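Local coordinates for protein chorismatase (PDB 4BPS) that hydrolyses chorismate to a dihydroxy-dihydrobenzoate and pyruvate in the biosynthesis of the immunosuppressants FK506 and FK520, at residues L296-R301 and L335-E340; T64-D69 and L325-I330; R80-G85 and R94-L99. One frame throughout, in Å; residues are numbered along the deposited sequence.

Interaction 1: residues L296-R301 and L335-E340. With 3EB (3-(2-carboxyethyl)benzoic acid), chain B.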
loop_
_atom_site.group_PDB
_atom_site.type_symbol
_atom_site.label_atom_id
_atom_site.label_comp_id
_atom_site.label_asym_id
_atom_site.label_seq_id
_atom_site.Cartn_x
_atom_site.Cartn_y
_atom_site.Cartn_z
ATOM N N LEU A 296 -3.128 0.627 10.960
ATOM C CA LEU A 296 -1.942 -0.143 10.629
ATOM C C LEU A 296 -2.288 -1.552 10.200
ATOM O O LEU A 296 -3.145 -2.198 10.804
ATOM C CB LEU A 296 -0.983 -0.198 11.814
ATOM C CG LEU A 296 -0.477 1.170 12.297
ATOM C CD1 LEU A 296 -1.205 1.643 13.549
ATOM C CD2 LEU A 296 1.019 1.105 12.554
ATOM N N LYS A 297 -1.589 -2.016 9.174
ATOM C CA LYS A 297 -1.583 -3.427 8.810
ATOM C C LYS A 297 -0.183 -3.961 9.052
ATOM O O LYS A 297 0.803 -3.328 8.647
ATOM C CB LYS A 297 -2.025 -3.643 7.363
ATOM C CG LYS A 297 -3.530 -3.350 7.209
ATOM C CD LYS A 297 -3.890 -2.635 5.928
ATOM C CE LYS A 297 -3.538 -3.458 4.739
ATOM N NZ LYS A 297 -3.553 -2.618 3.476
ATOM N N VAL A 298 -0.121 -5.110 9.714
ATOM C CA VAL A 298 1.127 -5.745 10.097
ATOM C C VAL A 298 1.143 -7.123 9.417
ATOM O O VAL A 298 0.334 -7.984 9.765
ATOM C CB VAL A 298 1.229 -5.871 11.640
ATOM C CG1 VAL A 298 2.539 -6.568 12.020
ATOM C CG2 VAL A 298 1.137 -4.502 12.299
ATOM N N TYR A 299 2.020 -7.274 8.429
ATOM C CA TYR A 299 2.104 -8.501 7.659
ATOM C C TYR A 299 3.172 -9.376 8.262
ATOM O O TYR A 299 4.287 -8.892 8.510
ATOM C CB TYR A 299 2.481 -8.165 6.227
ATOM C CG TYR A 299 1.604 -7.136 5.541
ATOM C CD1 TYR A 299 0.332 -7.467 5.067
ATOM C CD2 TYR A 299 2.059 -5.832 5.312
ATOM C CE1 TYR A 299 -0.452 -6.539 4.386
ATOM C CE2 TYR A 299 1.289 -4.890 4.632
ATOM C CZ TYR A 299 0.028 -5.259 4.166
ATOM O OH TYR A 299 -0.762 -4.388 3.462
ATOM N N VAL A 300 2.841 -10.645 8.523
ATOM C CA VAL A 300 3.744 -11.547 9.229
ATOM C C VAL A 300 3.847 -12.849 8.459
ATOM O O VAL A 300 2.831 -13.490 8.153
ATOM C CB VAL A 300 3.229 -11.846 10.659
ATOM C CG1 VAL A 300 4.203 -12.725 11.409
ATOM C CG2 VAL A 300 2.999 -10.519 11.437
ATOM N N ARG A 301 5.081 -13.253 8.143
ATOM C CA ARG A 301 5.302 -14.413 7.283
ATOM C C ARG A 301 4.873 -15.742 7.915
ATOM O O ARG A 301 4.245 -16.574 7.240
ATOM C CB ARG A 301 6.782 -14.475 6.888
ATOM C CG ARG A 301 7.164 -15.745 6.098
ATOM C CD ARG A 301 8.618 -15.694 5.644
ATOM N NE ARG A 301 8.875 -14.597 4.718
ATOM C CZ ARG A 301 8.629 -14.653 3.405
ATOM N NH1 ARG A 301 8.166 -15.764 2.835
ATOM N NH2 ARG A 301 8.826 -13.559 2.664
ATOM N N LEU A 335 12.659 -11.449 4.648
ATOM C CA LEU A 335 11.881 -10.505 5.439
ATOM C C LEU A 335 10.719 -11.251 6.068
ATOM O O LEU A 335 10.013 -12.014 5.396
ATOM C CB LEU A 335 11.409 -9.324 4.585
ATOM C CG LEU A 335 12.548 -8.436 4.058
ATOM C CD1 LEU A 335 11.997 -7.417 3.065
ATOM C CD2 LEU A 335 13.316 -7.742 5.198
ATOM N N LEU A 336 10.522 -11.003 7.359
ATOM C CA LEU A 336 9.619 -11.790 8.179
ATOM C C LEU A 336 8.383 -11.029 8.637
ATOM O O LEU A 336 7.429 -11.630 9.155
ATOM C CB LEU A 336 10.378 -12.275 9.419
ATOM C CG LEU A 336 11.670 -13.046 9.117
ATOM C CD1 LEU A 336 12.436 -13.334 10.397
ATOM C CD2 LEU A 336 11.367 -14.322 8.361
ATOM N N VAL A 337 8.419 -9.697 8.498
ATOM C CA VAL A 337 7.369 -8.831 9.021
ATOM C C VAL A 337 7.466 -7.482 8.331
ATOM O O VAL A 337 8.575 -7.031 7.993
ATOM C CB VAL A 337 7.514 -8.669 10.557
ATOM C CG1 VAL A 337 8.919 -8.148 10.977
ATOM C CG2 VAL A 337 6.392 -7.768 11.128
ATOM N N GLU A 338 6.325 -6.832 8.097
ATOM C CA GLU A 338 6.322 -5.444 7.658
ATOM C C GLU A 338 5.104 -4.744 8.249
ATOM O O GLU A 338 4.108 -5.398 8.580
ATOM C CB GLU A 338 6.205 -5.314 6.150
ATOM C CG GLU A 338 7.444 -5.653 5.417
ATOM C CD GLU A 338 7.301 -5.323 3.950
ATOM O OE1 GLU A 338 6.139 -5.346 3.439
ATOM O OE2 GLU A 338 8.308 -5.045 3.288
ATOM N N ILE A 339 5.182 -3.423 8.354
ATOM C CA ILE A 339 4.114 -2.627 8.914
ATOM C C ILE A 339 3.859 -1.415 8.022
ATOM O O ILE A 339 4.808 -0.733 7.627
ATOM C CB ILE A 339 4.467 -2.142 10.333
ATOM C CG1 ILE A 339 4.910 -3.305 11.222
ATOM C CG2 ILE A 339 3.284 -1.410 10.964
ATOM C CD1 ILE A 339 6.362 -3.333 11.518
ATOM N N GLU A 340 2.583 -1.149 7.714
ATOM C CA GLU A 340 2.180 0.084 7.061
ATOM C C GLU A 340 1.173 0.800 7.967
ATOM O O GLU A 340 0.598 0.210 8.881
ATOM C CB GLU A 340 1.541 -0.193 5.686
ATOM C CG GLU A 340 0.243 -0.964 5.756
ATOM C CD GLU A 340 -0.383 -1.181 4.389
ATOM O OE1 GLU A 340 0.229 -1.874 3.551
ATOM O OE2 GLU A 340 -1.508 -0.649 4.139
HETATM C C 3EB B . 11.626 -2.815 0.963
HETATM O O 3EB B . 12.159 -2.926 -0.146
HETATM C CA 3EB B . 10.692 -3.859 1.508
HETATM O OAB 3EB B . 7.612 -3.345 -4.196
HETATM O OAD 3EB B . 5.932 -1.958 -3.781
HETATM C CAE 3EB B . 8.175 -2.344 0.702
HETATM C CAF 3EB B . 7.229 -1.465 0.189
HETATM C CAG 3EB B . 8.713 -3.353 -0.099
HETATM C CAH 3EB B . 6.797 -1.585 -1.121
HETATM C CAL 3EB B . 6.941 -2.662 -3.397
HETATM C CAM 3EB B . 8.281 -3.446 -1.423
HETATM C CAN 3EB B . 7.342 -2.561 -1.950
HETATM O OXT 3EB B . 11.879 -1.827 1.754
HETATM C C2 3EB B . 9.705 -4.371 0.439
#
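Val298 and Ile339, like Tyr299 and Glu338, face each other across antiparallel strands 296-300 and 337-340 in the YjgF-fold core, the two short axes 4.7 Å apart. Backbone bonds run both ways in the pairs Lys297-Glu340 and Tyr299-Glu338, and Arg301 N extends the pairing to Leu336 O. The apolar face carries Val298, Val300, Val337 and Ile339: Val298 CG2 lies 4.0 Å from Ile339 CG2, and helices 259-274 and 306-314 cover this side. The other face is polar. With CG wedged between its backbone N and carbonyl carbon (chi1 65°), Glu340 sends its carboxylate back over the neighbouring strand. Lys297 NZ forms a salt bridge with Glu340 OE2 at 2.9 Å, and Tyr299 OH donates to Glu340 OE1 at 2.7 Å, both from above the carboxylate plane; Trp138 and Thr180 also bond this buried group, while Lys297 NZ has a second acid, Glu74. Were Glu340 an alanine, the Tyr299 hydroxyl would probably lose its acceptor and Lys297 one of its two carboxylates. On the same face, the proton acceptor Glu338 puts OE2 3.2 Å from CA of the bound 3-(2-carboxyethyl)benzoic acid. At the far end Arg301, also bonded to Asn145, gives NE in its guanidinium plane to Leu335 O at 2.9 Å, N-H...O 167°.

Interaction 2: residues T64-D69 and L325-I330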
loop_
_atom_site.group_PDB
_atom_site.type_symbol
_atom_site.label_atom_id
_atom_site.label_comp_id
_atom_site.label_asym_id
_atom_site.label_seq_id
_atom_site.Cartn_x
_atom_site.Cartn_y
_atom_site.Cartn_z
ATOM N N THR A 64 -5.096 -12.230 1.715
ATOM C CA THR A 64 -3.947 -11.737 2.462
ATOM C C THR A 64 -3.800 -12.344 3.855
ATOM O O THR A 64 -2.880 -11.965 4.594
ATOM C CB THR A 64 -3.989 -10.232 2.565
ATOM O OG1 THR A 64 -5.314 -9.858 2.974
ATOM C CG2 THR A 64 -3.631 -9.587 1.219
ATOM N N THR A 65 -4.647 -13.318 4.208
ATOM C CA THR A 65 -4.418 -14.064 5.439
ATOM C C THR A 65 -4.993 -15.467 5.339
ATOM O O THR A 65 -5.588 -15.820 4.327
ATOM C CB THR A 65 -4.898 -13.276 6.673
ATOM O OG1 THR A 65 -4.244 -13.835 7.835
ATOM C CG2 THR A 65 -6.429 -13.295 6.776
ATOM N N THR A 66 -4.760 -16.272 6.373
ATOM C CA THR A 66 -5.027 -17.706 6.318
ATOM C C THR A 66 -6.064 -18.171 7.328
ATOM O O THR A 66 -6.351 -19.360 7.385
ATOM C CB THR A 66 -3.731 -18.516 6.515
ATOM O OG1 THR A 66 -3.190 -18.206 7.799
ATOM C CG2 THR A 66 -2.717 -18.202 5.422
ATOM N N ARG A 67 -6.615 -17.255 8.124
ATOM C CA ARG A 67 -7.700 -17.589 9.059
ATOM C C ARG A 67 -8.848 -16.605 8.859
ATOM O O ARG A 67 -8.634 -15.382 8.798
ATOM C CB ARG A 67 -7.253 -17.473 10.502
ATOM C CG ARG A 67 -6.249 -18.503 10.950
ATOM C CD ARG A 67 -5.857 -18.210 12.383
ATOM N NE ARG A 67 -7.005 -18.281 13.291
ATOM C CZ ARG A 67 -7.428 -19.389 13.891
ATOM N NH1 ARG A 67 -6.788 -20.539 13.697
ATOM N NH2 ARG A 67 -8.481 -19.346 14.698
ATOM N N ASP A 68 -10.086 -17.111 8.843
ATOM C CA ASP A 68 -11.240 -16.237 8.670
ATOM C C ASP A 68 -11.378 -15.237 9.809
ATOM O O ASP A 68 -11.891 -14.123 9.609
ATOM C CB ASP A 68 -12.518 -17.054 8.550
ATOM C CG ASP A 68 -12.736 -17.578 7.160
ATOM O OD1 ASP A 68 -12.039 -17.089 6.249
ATOM O OD2 ASP A 68 -13.625 -18.450 6.984
ATOM N N ASP A 69 -10.917 -15.603 11.005
ATOM C CA ASP A 69 -11.071 -14.695 12.148
ATOM C C ASP A 69 -10.094 -13.499 12.071
ATOM O O ASP A 69 -10.158 -12.599 12.902
ATOM C CB ASP A 69 -11.053 -15.418 13.507
ATOM C CG ASP A 69 -9.718 -16.033 13.867
ATOM O OD1 ASP A 69 -8.700 -15.832 13.180
ATOM O OD2 ASP A 69 -9.697 -16.745 14.904
ATOM N N LEU A 325 -3.388 -7.625 12.007
ATOM C CA LEU A 325 -2.295 -8.536 11.639
ATOM C C LEU A 325 -2.790 -9.483 10.552
ATOM O O LEU A 325 -3.903 -9.993 10.631
ATOM C CB LEU A 325 -1.777 -9.318 12.854
ATOM C CG LEU A 325 -0.611 -8.648 13.603
ATOM C CD1 LEU A 325 -1.076 -7.376 14.288
ATOM C CD2 LEU A 325 0.035 -9.590 14.598
ATOM N N LEU A 326 -1.956 -9.696 9.539
ATOM C CA LEU A 326 -2.285 -10.534 8.385
ATOM C C LEU A 326 -1.128 -11.507 8.168
ATOM O O LEU A 326 0.021 -11.082 8.080
ATOM C CB LEU A 326 -2.502 -9.664 7.149
ATOM C CG LEU A 326 -3.743 -8.750 7.202
ATOM C CD1 LEU A 326 -3.675 -7.697 6.093
ATOM C CD2 LEU A 326 -5.026 -9.573 7.094
ATOM N N HIS A 327 -1.453 -12.792 8.039
ATOM C CA HIS A 327 -0.470 -13.837 7.856
ATOM C C HIS A 327 -0.211 -14.007 6.365
ATOM O O HIS A 327 -1.070 -14.579 5.661
ATOM C CB HIS A 327 -0.997 -15.124 8.459
ATOM C CG HIS A 327 -0.104 -16.282 8.224
ATOM N ND1 HIS A 327 -0.581 -17.560 8.055
ATOM C CD2 HIS A 327 1.244 -16.344 8.085
ATOM C CE1 HIS A 327 0.443 -18.368 7.847
ATOM N NE2 HIS A 327 1.558 -17.656 7.854
ATOM N N THR A 328 0.914 -13.500 5.865
ATOM C CA THR A 328 1.199 -13.550 4.438
ATOM C C THR A 328 2.688 -13.253 4.213
ATOM O O THR A 328 3.373 -12.744 5.095
ATOM C CB THR A 328 0.287 -12.559 3.692
ATOM O OG1 THR A 328 0.228 -12.928 2.308
ATOM C CG2 THR A 328 0.765 -11.113 3.853
ATOM N N ASP A 329 3.174 -13.608 3.031
ATOM C CA ASP A 329 4.587 -13.458 2.703
ATOM C C ASP A 329 4.983 -12.019 2.366
ATOM O O ASP A 329 4.136 -11.174 2.043
ATOM C CB ASP A 329 4.943 -14.356 1.526
ATOM C CG ASP A 329 5.000 -15.847 1.887
ATOM O OD1 ASP A 329 4.838 -16.230 3.051
ATOM O OD2 ASP A 329 5.285 -16.650 0.994
ATOM N N ILE A 330 6.294 -11.766 2.474
ATOM C CA ILE A 330 6.880 -10.456 2.241
ATOM C C ILE A 330 7.706 -10.488 0.930
ATOM O O ILE A 330 8.051 -11.562 0.423
ATOM C CB ILE A 330 7.801 -10.056 3.433
ATOM C CG1 ILE A 330 7.214 -10.518 4.790
ATOM C CG2 ILE A 330 8.127 -8.537 3.403
ATOM C CD1 ILE A 330 5.906 -9.847 5.215
#
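His327, the last residue of strand 323-327, meets the loop 64-69 with both backbone and side chain. Its amide N donates to Thr65 OG1 at 3.0 Å in a nearly straight bond, N-H...O 168°. The side chain leaves with CG anti to the backbone N (chi1 175°), which carries the ring out along Thr66. CB passes 3.5 Å from Thr65 OG1. CG lies beside the Thr66 hydroxyl, and ND1 then reaches Thr66 OG1 at 2.7 Å, a hydrogen bond in which either atom could be the donor. The hydroxyl sits at the ring edge, in its plane, while Thr66 CG2 comes near both ND1 and CE1. At the tip, His327 NE2 lies 3.0 Å from Arg301 O.

The neighbours of His327 close the contact on either side in sequence. Leu326 lays CD2 against Thr65 CB at 3.7 Å, the two side chains crossing at about a right angle. Thr64 O packs against Leu326 CB. On the other side Thr328 CB comes within 3.3 Å of Thr64 O. The backbone adds a CA-H...O contact from Thr65 CA to His327 O, at 3.4 Å.

Several of these groups have further partners: Thr65 OG1 bonds Glu70, Thr66 OG1 bonds Arg303, and His327 O accepts from His185. The loop that links strands 57-62 and 72-77 of one sheet is thereby fastened to the strand end of another. The hydroxyls of Thr65 and Thr66 each serve two partners: Thr65 OG1 receives the amide proton of His327 and also meets Glu70, consistent with its own proton going to that carboxylate, while Thr66 OG1, in the ring plane, probably helps to hold the imidazole in its rotation.

Interaction 3: residues R80-G85 and R94-L99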
loop_
_atom_site.group_PDB
_atom_site.type_symbol
_atom_site.label_atom_id
_atom_site.label_comp_id
_atom_site.label_asym_id
_atom_site.label_seq_id
_atom_site.Cartn_x
_atom_site.Cartn_y
_atom_site.Cartn_z
ATOM N N ARG A 80 -18.508 12.596 -0.272
ATOM C CA ARG A 80 -19.428 11.967 -1.199
ATOM C C ARG A 80 -18.836 11.864 -2.606
ATOM O O ARG A 80 -18.528 12.877 -3.208
ATOM C CB ARG A 80 -20.705 12.820 -1.224
ATOM C CG ARG A 80 -21.749 12.358 -2.227
ATOM C CD ARG A 80 -23.037 13.210 -2.183
ATOM N NE ARG A 80 -22.805 14.668 -2.205
ATOM C CZ ARG A 80 -22.571 15.383 -3.312
ATOM N NH1 ARG A 80 -22.547 14.798 -4.497
ATOM N NH2 ARG A 80 -22.390 16.702 -3.242
ATOM N N PRO A 81 -18.693 10.649 -3.146
ATOM C CA PRO A 81 -18.149 10.578 -4.502
ATOM C C PRO A 81 -19.117 11.191 -5.504
ATOM O O PRO A 81 -20.347 11.042 -5.397
ATOM C CB PRO A 81 -18.009 9.077 -4.745
ATOM C CG PRO A 81 -17.786 8.507 -3.346
ATOM C CD PRO A 81 -18.711 9.326 -2.495
ATOM N N VAL A 82 -18.542 11.841 -6.507
ATOM C CA VAL A 82 -19.335 12.505 -7.512
ATOM C C VAL A 82 -19.546 11.661 -8.769
ATOM O O VAL A 82 -20.483 11.931 -9.538
ATOM C CB VAL A 82 -18.714 13.879 -7.909
ATOM C CG1 VAL A 82 -18.609 14.766 -6.649
ATOM C CG2 VAL A 82 -17.381 13.749 -8.621
ATOM N N GLU A 83 -18.695 10.661 -8.990
ATOM C CA GLU A 83 -18.812 9.789 -10.158
ATOM C C GLU A 83 -18.028 8.525 -9.878
ATOM O O GLU A 83 -16.987 8.590 -9.198
ATOM C CB GLU A 83 -18.238 10.464 -11.407
ATOM C CG GLU A 83 -18.521 9.705 -12.690
ATOM C CD GLU A 83 -17.861 10.306 -13.925
ATOM O OE1 GLU A 83 -16.824 10.993 -13.812
ATOM O OE2 GLU A 83 -18.416 10.091 -15.040
ATOM N N SER A 84 -18.500 7.400 -10.418
ATOM C CA SER A 84 -17.773 6.138 -10.377
ATOM C C SER A 84 -17.854 5.489 -11.744
ATOM O O SER A 84 -18.736 5.832 -12.549
ATOM C CB SER A 84 -18.410 5.226 -9.340
ATOM O OG SER A 84 -18.413 5.874 -8.102
ATOM N N GLY A 85 -16.971 4.535 -12.009
ATOM C CA GLY A 85 -17.009 3.819 -13.270
ATOM C C GLY A 85 -16.033 2.674 -13.291
ATOM O O GLY A 85 -15.385 2.390 -12.286
ATOM N N ARG A 94 -14.513 8.798 -7.704
ATOM C CA ARG A 94 -13.804 10.063 -7.522
ATOM C C ARG A 94 -14.688 11.050 -6.777
ATOM O O ARG A 94 -15.925 11.064 -6.942
ATOM C CB ARG A 94 -13.390 10.661 -8.883
ATOM C CG ARG A 94 -14.544 11.192 -9.729
ATOM C CD ARG A 94 -14.078 11.585 -11.166
ATOM N NE ARG A 94 -15.185 12.219 -11.893
ATOM C CZ ARG A 94 -15.537 13.503 -11.768
ATOM N NH1 ARG A 94 -14.832 14.320 -10.999
ATOM N NH2 ARG A 94 -16.609 13.979 -12.397
ATOM N N THR A 95 -14.037 11.882 -5.971
ATOM C CA THR A 95 -14.599 13.162 -5.563
ATOM C C THR A 95 -14.027 14.199 -6.521
ATOM O O THR A 95 -13.244 13.862 -7.399
ATOM C CB THR A 95 -14.224 13.503 -4.130
ATOM O OG1 THR A 95 -12.809 13.723 -4.065
ATOM C CG2 THR A 95 -14.650 12.388 -3.172
ATOM N N ASP A 96 -14.382 15.477 -6.405
ATOM C CA ASP A 96 -13.745 16.439 -7.285
ATOM C C ASP A 96 -12.234 16.516 -7.068
ATOM O O ASP A 96 -11.497 16.779 -8.031
ATOM C CB ASP A 96 -14.403 17.806 -7.180
ATOM C CG ASP A 96 -15.766 17.839 -7.879
ATOM O OD1 ASP A 96 -15.992 17.072 -8.846
ATOM O OD2 ASP A 96 -16.624 18.656 -7.489
ATOM N N ALA A 97 -11.755 16.201 -5.861
ATOM C CA ALA A 97 -10.335 16.347 -5.539
ATOM C C ALA A 97 -9.508 15.060 -5.528
ATOM O O ALA A 97 -8.276 15.149 -5.673
ATOM C CB ALA A 97 -10.182 17.054 -4.192
ATOM N N TYR A 98 -10.135 13.891 -5.328
ATOM C CA TYR A 98 -9.385 12.641 -5.158
ATOM C C TYR A 98 -10.052 11.484 -5.896
ATOM O O TYR A 98 -11.251 11.501 -6.173
ATOM C CB TYR A 98 -9.218 12.282 -3.669
ATOM C CG TYR A 98 -8.508 13.368 -2.902
ATOM C CD1 TYR A 98 -7.117 13.520 -2.994
ATOM C CD2 TYR A 98 -9.209 14.276 -2.108
ATOM C CE1 TYR A 98 -6.471 14.559 -2.306
ATOM C CE2 TYR A 98 -8.560 15.299 -1.432
ATOM C CZ TYR A 98 -7.196 15.423 -1.521
ATOM O OH TYR A 98 -6.515 16.431 -0.859
ATOM N N LEU A 99 -9.251 10.461 -6.185
ATOM C CA LEU A 99 -9.674 9.278 -6.946
ATOM C C LEU A 99 -9.171 8.024 -6.216
ATOM O O LEU A 99 -8.029 7.990 -5.742
ATOM C CB LEU A 99 -9.037 9.345 -8.330
ATOM C CG LEU A 99 -9.158 8.168 -9.293
ATOM C CD1 LEU A 99 -10.579 8.025 -9.723
ATOM C CD2 LEU A 99 -8.229 8.348 -10.536
#
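Arg94 O is gripped by two successive amides, Val82 N at 2.8 Å and, weakly, Glu83 N at 3.5 Å. The stronger of the two approaches in the carbonyl plane. In return Arg94 N donates to Glu83 O at 2.9 Å, so that two successive residues, Val82 and Glu83, stand opposite the single Arg94.

The side chains add a salt bridge to this pairing. Arg94 starts with CG between its backbone N and carbonyl carbon (chi1 70°) and runs extended as far as NE, which brings the guanidinium across to the Glu83 carboxylate, the two side chains crossing at a slant. NE donates to the anti lone pair of Glu83 OE1 at 2.8 Å, N-H...O 166°, with the oxygen lying in the guanidinium plane; NH2 reaches the same oxygen only weakly. Carboxylate and guanidinium planes are turned 78° apart, so the acid does not offer both oxygens in a paired, side-on grip. Val82 CG2 covers one face of the guanidinium, 3.5 Å above its plane and offset toward the rim, and also touches Asp96 OD1 at 3.6 Å. Asp96 makes a long salt bridge to Arg94 NH1, which is hydrogen-bonded to Tyr131 as well.

Beyond the bulge, Thr95 packs CG2 against Pro81 CA, while its OG1 accepts from Ala97 N and from Tyr98 N (3.0 Å) in an ST turn and ST motif that lead the chain into strand 98-105. The whole lies at the surface, away from the substrate pocket: a classic beta bulge at the open end of the hairpin formed by strands 83-87 and 90-94, on the edge of a six-stranded mixed sheet.

How the interactions relate
Interactions 1 and 2 are neighbours, their centres 10 Å apart, and share a sheet in which strand 323-327 runs parallel to strand 296-300, itself paired antiparallel with 337-343. Val298 O and Val300 N probably bond the backbone of Leu326, so one central strand joins both contacts. Along the chain their segments alternate: 64-69, 296-301, 325-330, 335-340. The loop contact thus ties an N-terminal part of the chain to the sheet that carries the active-site glutamate. Interaction 3 lies in a different sheet, about 31 Å from each of the others between centres, and is nested within the long loop closed by interaction 2.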